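Side-chain contact in malate synthase (Haloferax volcanii, PDB 3OYZ), which catalyses the Claisen condensation of acetyl-CoA with glyoxylate and hydrolysis of the resulting malyl-CoA to malate in the glyoxylate cycle, using magnesium: residues G23-D26 and S27-L31. Numbering follows the deposited sequence.
With ACO (acetyl coenzyme *a), chain B.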
# COMPACT_ATOMS: atom_id res chain seq x y z
N GLY A 23 -24.17 33.23 15.76
CA GLY A 23 -25.63 33.32 15.65
C GLY A 23 -26.02 33.55 17.09
O GLY A 23 -26.39 34.67 17.47
N GLU A 24 -25.94 32.49 17.89
CA GLU A 24 -25.60 32.66 19.30
C GLU A 24 -26.69 33.02 20.32
O GLU A 24 -27.04 34.18 20.56
CB GLU A 24 -24.46 33.68 19.45
CG GLU A 24 -23.85 33.73 20.85
CD GLU A 24 -23.79 35.13 21.43
OE1 GLU A 24 -22.72 35.77 21.33
OE2 GLU A 24 -24.81 35.59 22.00
N ASP A 25 -27.21 31.97 20.94
CA ASP A 25 -27.40 32.00 22.39
C ASP A 25 -25.99 31.93 23.02
O ASP A 25 -25.33 32.95 23.20
CB ASP A 25 -28.28 30.81 22.81
CG ASP A 25 -27.78 29.47 22.24
OD1 ASP A 25 -27.85 29.24 21.01
OD2 ASP A 25 -27.35 28.59 23.04
N ASP A 26 -25.53 30.72 23.33
CA ASP A 26 -24.27 30.49 24.02
C ASP A 26 -23.38 29.83 22.96
O ASP A 26 -23.69 28.75 22.47
CB ASP A 26 -24.59 29.63 25.26
CG ASP A 26 -23.40 28.87 25.84
OD1 ASP A 26 -22.28 29.38 25.99
OD2 ASP A 26 -23.63 27.72 26.26
N SER A 27 -22.33 30.52 22.52
CA SER A 27 -21.38 29.95 21.55
C SER A 27 -20.73 28.62 21.99
O SER A 27 -20.47 27.77 21.15
CB SER A 27 -20.36 31.02 21.16
OG SER A 27 -19.52 31.17 22.30
N ALA A 28 -20.56 28.39 23.29
CA ALA A 28 -20.11 27.12 23.84
C ALA A 28 -21.11 25.97 23.92
O ALA A 28 -20.83 24.94 24.54
CB ALA A 28 -19.52 27.33 25.20
N LYS A 29 -22.27 26.13 23.30
CA LYS A 29 -23.39 25.23 23.54
C LYS A 29 -23.00 23.80 23.12
O LYS A 29 -23.12 22.85 23.89
CB LYS A 29 -24.64 25.68 22.76
CG LYS A 29 -25.85 24.74 23.03
CD LYS A 29 -26.86 24.63 21.88
CE LYS A 29 -27.25 26.01 21.32
NZ LYS A 29 -27.77 25.96 19.92
N MET A 30 -22.44 23.65 21.92
CA MET A 30 -21.96 22.30 21.55
C MET A 30 -20.94 21.67 22.48
O MET A 30 -21.04 20.49 22.73
CB MET A 30 -21.50 22.26 20.10
CG MET A 30 -22.53 22.88 19.20
SD MET A 30 -22.43 21.99 17.64
CE MET A 30 -22.34 23.39 16.56
N LEU A 31 -20.01 22.42 23.07
CA LEU A 31 -19.12 21.84 24.05
C LEU A 31 -19.75 21.45 25.38
O LEU A 31 -19.37 20.42 26.01
CB LEU A 31 -17.98 22.81 24.34
CG LEU A 31 -17.05 23.35 23.25
CD1 LEU A 31 -16.07 24.31 23.85
CD2 LEU A 31 -16.36 22.20 22.46
N1A ACO B . -20.59 18.10 19.27
C2A ACO B . -21.52 18.42 20.19
N3A ACO B . -22.83 18.33 19.91
C4A ACO B . -23.30 17.94 18.70
C5A ACO B . -22.31 17.58 17.67
C6A ACO B . -20.88 17.71 18.01
N6A ACO B . -20.00 17.42 17.01
N7A ACO B . -22.98 17.22 16.57
C8A ACO B . -24.29 17.37 16.84
N9A ACO B . -24.49 17.74 18.12
C1B ACO B . -25.85 17.95 18.72
C2B ACO B . -26.73 18.59 17.67
O2B ACO B . -26.54 20.01 17.72
C3B ACO B . -28.12 18.14 18.06
O3B ACO B . -28.43 18.99 19.17
P3B ACO B . -29.94 19.38 19.70
O7A ACO B . -30.00 18.47 20.92
O8A ACO B . -30.78 19.02 18.49
O9A ACO B . -29.94 20.87 19.98
C4B ACO B . -27.86 16.72 18.56
O4B ACO B . -26.52 16.72 19.06
C5B ACO B . -27.94 15.70 17.42
O5B ACO B . -27.36 16.32 16.27
P1A ACO B . -27.50 15.70 14.80
O1A ACO B . -28.89 15.74 14.24
O2A ACO B . -26.93 14.32 14.93
O3A ACO B . -26.59 16.51 13.77
P2A ACO B . -26.98 17.97 13.23
O4A ACO B . -27.41 18.58 14.52
O5A ACO B . -27.68 17.78 11.90
O6A ACO B . -25.59 18.68 12.77
CBP ACO B . -23.25 18.80 12.03
CCP ACO B . -24.61 18.11 11.90
CDP ACO B . -23.36 20.29 11.70
CEP ACO B . -22.33 18.17 10.99
CAP ACO B . -22.67 18.70 13.45
OAP ACO B . -22.83 17.33 13.80
C9P ACO B . -21.20 19.06 13.55
O9P ACO B . -20.84 20.23 13.44
N8P ACO B . -20.35 18.03 13.73
C7P ACO B . -18.92 18.30 13.86
C6P ACO B . -18.25 18.68 12.53
C5P ACO B . -16.76 18.65 12.81
O5P ACO B . -16.36 18.34 13.93
N4P ACO B . -15.97 18.91 11.77
C3P ACO B . -14.52 18.89 11.81
C2P ACO B . -13.98 17.47 11.99
S1P ACO B . -13.85 16.96 10.30
C ACO B . -12.45 17.61 9.62
O ACO B . -11.83 18.53 10.12
CH3 ACO B . -12.01 17.02 8.32
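The Asp26 carboxylate lies with one face over the backbone of the turn that follows, the amide nitrogens of Ser27, Ala28 and Lys29 all on that side of its plane. Ala28 N therefore approaches from beneath the group, and its hydrogen bond to Asp26 OD1 is weak, at 3.4 Å and 133°; the methyl CB of Ala28 touches the same oxygen at 3.5 Å. With CG anti to the backbone N (chi1 159°), the carboxylate swings back over its own carbonyl, as in an Asx turn. OD2 forms a salt bridge with Arg32 NE of helix 29-36. Beneath the carboxylate, Lys29 N donates to Asp26 O at 3.1 Å, closing a type I turn from Asp26 to Lys29. Without this carboxylate, as with an alanine here, Arg32 would probably lose an acidic mate and the Ala28 amide its side-chain acceptor.

The Asp25 carboxylate instead meets Lys29 at its open end, where CE sits 3.1 Å from OD2. Crossing at about a right angle, Lys29 bends at chi3 (-48°) and brings NZ to 3.5 Å from Asp25 OD1, a long, exposed salt bridge.

This turn leads from the loop after strand 13-18 into helix 29-36 of the TIM barrel, where Met30 O lies 3.3 Å from C2A of the acetyl-CoA adenine. Ser27 OG bonds to Glu61 and Asn65 of helix 59-73, on which Ala28 and Leu31 pack; Leu31 also reaches strands 13-18 and 45-49.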